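Local coordinates for protein mannose-6-phosphate isomerase (Helicobacter pylori, PDB 2QH5) that probably makes GDP-mannose from alpha-D-mannose 1-phosphate and GTP, a reaction of the nucleotidyltransferase domain that this chain represents within a longer type 2 mannose-6-phosphate isomerase, at residues A[39-50]-A[112-123]. Sequence-based numbering, arbitrary orientation.
Sequences LFELSFKRNASL and SDHLIKDLQAYE
Arg46 reaches from helix 39-48 across the ring of Tyr122, its CD 3.7 Å from the ring centroid and almost straight above it, a CH-pi contact. The chain then bends at chi3 (35°), turning the guanidinium steeply to the ring, with planes 78° apart, and carrying it on to the loop 112-118. There NH2 donates to His114 O (2.9 Å), approaching from above the carbonyl plane. The guanidinium lies between Ile116 CB over one face and Ser43 CA over the other.

At the ring's edge, in its plane, Asn47 OD1 sits near Tyr122 OH; their 2.4 Å separation is too short to be taken literally, so the bond's strength stays doubtful. The same amide gives ND2 to Ser43 O in a nearly straight bond (162°), which helps set the turn of the amide, and a water joins Asn47 ND2, Tyr122 OH and, weakly, Arg46 NH1. Leu50 CD1 packs at the ring edge, 3.7 Å from Tyr122 CE2, while its CD2 touches the Glu123 carboxylate end. Toward the start of helix 39-48, Ser43 OG lies within reach of both Ser112 O (2.8 Å) and Leu39 O (3.0 Å); its one proton can serve only one of them at a time. Leu39 CD2 rests 3.5 Å from His114 O.

Helix 39-48 thus packs against the loop leaving strand 106-111 and the start of helix 119-134, on the Rossmann-like alpha/beta core of a GT-A nucleotidyltransferase domain.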
loop_
_atom_site.group_PDB
_atom_site.type_symbol
_atom_site.label_atom_id
_atom_site.label_comp_id
_atom_site.label_asym_id
_atom_site.label_seq_id
_atom_site.Cartn_x
_atom_site.Cartn_y
_atom_site.Cartn_z
ATOM N N LEU A 39 -11.237 9.663 5.904
ATOM C CA LEU A 39 -10.449 9.109 4.797
ATOM C C LEU A 39 -10.258 7.608 4.965
ATOM O O LEU A 39 -10.436 6.845 4.012
ATOM C CB LEU A 39 -9.084 9.783 4.719
ATOM C CG LEU A 39 -9.051 11.165 4.078
ATOM C CD1 LEU A 39 -7.667 11.797 4.237
ATOM C CD2 LEU A 39 -9.452 11.064 2.614
ATOM N N PHE A 40 -9.916 7.207 6.192
ATOM C CA PHE A 40 -9.762 5.813 6.581
ATOM C C PHE A 40 -10.978 4.943 6.237
ATOM O O PHE A 40 -10.828 3.913 5.580
ATOM C CB PHE A 40 -9.415 5.707 8.079
ATOM C CG PHE A 40 -9.363 4.291 8.594
ATOM C CD1 PHE A 40 -8.225 3.515 8.413
ATOM C CD2 PHE A 40 -10.456 3.735 9.252
ATOM C CE1 PHE A 40 -8.186 2.207 8.868
ATOM C CE2 PHE A 40 -10.419 2.431 9.710
ATOM C CZ PHE A 40 -9.288 1.665 9.516
ATOM N N GLU A 41 -12.175 5.345 6.666
ATOM C CA GLU A 41 -13.371 4.547 6.365
ATOM C C GLU A 41 -13.803 4.629 4.899
ATOM O O GLU A 41 -14.415 3.699 4.375
ATOM C CB GLU A 41 -14.533 4.887 7.300
ATOM C CG GLU A 41 -15.112 6.269 7.138
ATOM C CD GLU A 41 -16.261 6.514 8.090
ATOM O OE1 GLU A 41 -16.039 7.205 9.109
ATOM O OE2 GLU A 41 -17.374 5.997 7.832
ATOM N N LEU A 42 -13.471 5.737 4.241
ATOM C CA LEU A 42 -13.677 5.865 2.802
ATOM C C LEU A 42 -12.779 4.888 2.046
ATOM O O LEU A 42 -13.254 4.153 1.168
ATOM C CB LEU A 42 -13.411 7.303 2.352
ATOM C CG LEU A 42 -14.566 8.254 1.993
ATOM C CD1 LEU A 42 -15.981 7.700 2.266
ATOM C CD2 LEU A 42 -14.335 9.587 2.689
ATOM N N SER A 43 -11.491 4.881 2.408
ATOM C CA SER A 43 -10.507 3.956 1.846
ATOM C C SER A 43 -10.850 2.497 2.154
ATOM O O SER A 43 -10.630 1.616 1.326
ATOM C CB SER A 43 -9.106 4.274 2.363
ATOM O OG SER A 43 -8.649 5.539 1.914
ATOM N N PHE A 44 -11.393 2.246 3.342
ATOM C CA PHE A 44 -11.811 0.901 3.710
ATOM C C PHE A 44 -12.951 0.426 2.819
ATOM O O PHE A 44 -12.867 -0.645 2.214
ATOM C CB PHE A 44 -12.224 0.804 5.193
ATOM C CG PHE A 44 -12.708 -0.565 5.577
ATOM C CD1 PHE A 44 -14.063 -0.840 5.675
ATOM C CD2 PHE A 44 -11.808 -1.596 5.773
ATOM C CE1 PHE A 44 -14.506 -2.131 5.977
ATOM C CE2 PHE A 44 -12.249 -2.887 6.080
ATOM C CZ PHE A 44 -13.596 -3.150 6.184
ATOM N N LYS A 45 -14.001 1.246 2.750
ATOM C CA LYS A 45 -15.249 0.922 2.049
ATOM C C LYS A 45 -15.019 0.684 0.562
ATOM O O LYS A 45 -15.563 -0.262 -0.014
ATOM C CB LYS A 45 -16.273 2.053 2.249
ATOM C CG LYS A 45 -17.674 1.781 1.696
ATOM C CD LYS A 45 -18.545 3.041 1.731
ATOM C CE LYS A 45 -19.990 2.741 1.321
ATOM N NZ LYS A 45 -20.826 3.979 1.255
ATOM N N ARG A 46 -14.203 1.549 -0.038
ATOM C CA ARG A 46 -13.914 1.511 -1.472
ATOM C C ARG A 46 -13.238 0.219 -1.930
ATOM O O ARG A 46 -13.569 -0.295 -2.998
ATOM C CB ARG A 46 -13.137 2.767 -1.879
ATOM C CG ARG A 46 -11.888 2.565 -2.703
ATOM C CD ARG A 46 -11.288 3.898 -3.158
ATOM N NE ARG A 46 -11.433 4.983 -2.184
ATOM C CZ ARG A 46 -10.432 5.528 -1.496
ATOM N NH1 ARG A 46 -9.183 5.099 -1.654
ATOM N NH2 ARG A 46 -10.681 6.513 -0.640
ATOM N N ASN A 47 -12.335 -0.325 -1.107
ATOM C CA ASN A 47 -11.635 -1.573 -1.438
ATOM C C ASN A 47 -12.278 -2.851 -0.919
ATOM O O ASN A 47 -12.009 -3.928 -1.441
ATOM C CB ASN A 47 -10.193 -1.521 -0.961
ATOM C CG ASN A 47 -9.388 -0.457 -1.667
ATOM O OD1 ASN A 47 -8.882 -0.674 -2.767
ATOM N ND2 ASN A 47 -9.257 0.700 -1.033
ATOM N N ALA A 48 -13.115 -2.743 0.110
ATOM C CA ALA A 48 -13.688 -3.935 0.755
ATOM C C ALA A 48 -14.593 -4.724 -0.191
ATOM O O ALA A 48 -14.698 -5.957 -0.094
ATOM C CB ALA A 48 -14.443 -3.546 2.024
ATOM N N SER A 49 -15.217 -3.990 -1.113
ATOM C CA SER A 49 -16.156 -4.516 -2.101
ATOM C C SER A 49 -15.453 -5.342 -3.179
ATOM O O SER A 49 -16.054 -6.238 -3.785
ATOM C CB SER A 49 -16.868 -3.345 -2.772
ATOM O OG SER A 49 -16.688 -2.155 -2.020
ATOM N N LEU A 50 -14.180 -5.024 -3.408
ATOM C CA LEU A 50 -13.397 -5.608 -4.492
ATOM C C LEU A 50 -12.575 -6.793 -3.996
ATOM O O LEU A 50 -11.880 -7.449 -4.773
ATOM C CB LEU A 50 -12.461 -4.543 -5.087
ATOM C CG LEU A 50 -12.966 -3.094 -5.188
ATOM C CD1 LEU A 50 -11.884 -2.168 -5.695
ATOM C CD2 LEU A 50 -14.199 -2.971 -6.068
ATOM N N SER A 112 -4.452 4.756 3.408
ATOM C CA SER A 112 -5.768 5.129 3.932
ATOM C C SER A 112 -6.088 6.613 3.780
ATOM O O SER A 112 -7.254 6.994 3.795
ATOM C CB SER A 112 -5.877 4.733 5.404
ATOM O OG SER A 112 -4.790 5.260 6.140
ATOM N N ASP A 113 -5.054 7.438 3.634
ATOM C CA ASP A 113 -5.215 8.893 3.499
ATOM C C ASP A 113 -5.471 9.343 2.050
ATOM O O ASP A 113 -4.970 10.382 1.608
ATOM C CB ASP A 113 -4.008 9.635 4.100
ATOM C CG ASP A 113 -2.667 9.133 3.562
ATOM O OD1 ASP A 113 -1.647 9.286 4.266
ATOM O OD2 ASP A 113 -2.621 8.585 2.441
ATOM N N HIS A 114 -6.255 8.549 1.323
ATOM C CA HIS A 114 -6.561 8.819 -0.076
ATOM C C HIS A 114 -8.017 9.193 -0.279
ATOM O O HIS A 114 -8.921 8.567 0.287
ATOM C CB HIS A 114 -6.249 7.598 -0.944
ATOM C CG HIS A 114 -4.807 7.473 -1.328
ATOM N ND1 HIS A 114 -4.285 6.321 -1.878
ATOM C CD2 HIS A 114 -3.776 8.348 -1.236
ATOM C CE1 HIS A 114 -2.999 6.497 -2.121
ATOM N NE2 HIS A 114 -2.663 7.716 -1.735
ATOM N N LEU A 115 -8.233 10.212 -1.105
ATOM C CA LEU A 115 -9.570 10.575 -1.546
ATOM C C LEU A 115 -9.705 10.237 -3.031
ATOM O O LEU A 115 -8.942 10.726 -3.871
ATOM C CB LEU A 115 -9.841 12.060 -1.300
ATOM C CG LEU A 115 -11.222 12.494 -0.790
ATOM C CD1 LEU A 115 -11.315 14.019 -0.828
ATOM C CD2 LEU A 115 -12.393 11.855 -1.552
ATOM N N ILE A 116 -10.670 9.378 -3.334
ATOM C CA ILE A 116 -10.943 8.956 -4.695
ATOM C C ILE A 116 -12.450 9.052 -4.894
ATOM O O ILE A 116 -13.220 8.357 -4.226
ATOM C CB ILE A 116 -10.403 7.528 -4.965
ATOM C CG1 ILE A 116 -8.881 7.569 -5.128
ATOM C CG2 ILE A 116 -11.031 6.925 -6.218
ATOM C CD1 ILE A 116 -8.167 6.299 -4.729
ATOM N N LYS A 117 -12.859 9.939 -5.801
ATOM C CA LYS A 117 -14.270 10.254 -5.999
ATOM C C LYS A 117 -14.939 9.461 -7.125
ATOM O O LYS A 117 -16.053 8.961 -6.952
ATOM C CB LYS A 117 -14.460 11.759 -6.188
ATOM C CG LYS A 117 -14.508 12.522 -4.872
ATOM C CD LYS A 117 -13.958 13.931 -5.011
ATOM C CE LYS A 117 -12.435 13.925 -5.068
ATOM N NZ LYS A 117 -11.869 15.289 -5.260
ATOM N N ASP A 118 -14.268 9.340 -8.269
ATOM C CA ASP A 118 -14.783 8.497 -9.345
ATOM C C ASP A 118 -14.499 7.039 -9.003
ATOM O O ASP A 118 -13.399 6.542 -9.226
ATOM C CB ASP A 118 -14.171 8.878 -10.699
ATOM C CG ASP A 118 -14.968 8.334 -11.883
ATOM O OD1 ASP A 118 -15.186 9.102 -12.844
ATOM O OD2 ASP A 118 -15.378 7.149 -11.865
ATOM N N LEU A 119 -15.506 6.365 -8.457
ATOM C CA LEU A 119 -15.351 5.000 -7.971
ATOM C C LEU A 119 -15.402 3.966 -9.097
ATOM O O LEU A 119 -14.931 2.839 -8.935
ATOM C CB LEU A 119 -16.403 4.703 -6.899
ATOM C CG LEU A 119 -16.168 3.493 -5.987
ATOM C CD1 LEU A 119 -16.322 3.869 -4.515
ATOM C CD2 LEU A 119 -17.082 2.326 -6.369
ATOM N N GLN A 120 -15.973 4.348 -10.235
ATOM C CA GLN A 120 -16.047 3.442 -11.383
ATOM C C GLN A 120 -14.705 3.373 -12.110
ATOM O O GLN A 120 -14.265 2.295 -12.516
ATOM C CB GLN A 120 -17.176 3.845 -12.342
ATOM C CG GLN A 120 -17.580 2.738 -13.322
ATOM C CD GLN A 120 -17.774 1.388 -12.640
ATOM O OE1 GLN A 120 -18.628 1.239 -11.763
ATOM N NE2 GLN A 120 -16.977 0.401 -13.039
ATOM N N ALA A 121 -14.060 4.528 -12.252
ATOM C CA ALA A 121 -12.720 4.618 -12.819
ATOM C C ALA A 121 -11.685 3.939 -11.915
ATOM O O ALA A 121 -10.664 3.425 -12.398
ATOM C CB ALA A 121 -12.348 6.070 -13.054
ATOM N N TYR A 122 -11.958 3.951 -10.607
ATOM C CA TYR A 122 -11.140 3.248 -9.622
ATOM C C TYR A 122 -11.254 1.744 -9.803
ATOM O O TYR A 122 -10.250 1.040 -9.838
ATOM C CB TYR A 122 -11.557 3.615 -8.195
ATOM C CG TYR A 122 -10.697 2.954 -7.138
ATOM C CD1 TYR A 122 -9.458 3.487 -6.798
ATOM C CD2 TYR A 122 -11.113 1.788 -6.489
ATOM C CE1 TYR A 122 -8.658 2.888 -5.848
ATOM C CE2 TYR A 122 -10.314 1.178 -5.534
ATOM C CZ TYR A 122 -9.087 1.737 -5.218
ATOM O OH TYR A 122 -8.276 1.159 -4.269
ATOM N N GLU A 123 -12.489 1.270 -9.915
ATOM C CA GLU A 123 -12.794 -0.153 -10.002
ATOM C C GLU A 123 -12.219 -0.788 -11.266
ATOM O O GLU A 123 -11.817 -1.957 -11.253
ATOM C CB GLU A 123 -14.308 -0.328 -9.968
ATOM C CG GLU A 123 -14.799 -1.668 -9.480
ATOM C CD GLU A 123 -16.152 -1.559 -8.787
ATOM O OE1 GLU A 123 -16.518 -0.435 -8.368
ATOM O OE2 GLU A 123 -16.844 -2.593 -8.652
HETATM O O HOH W 1 -7.991 2.722 -2.009
#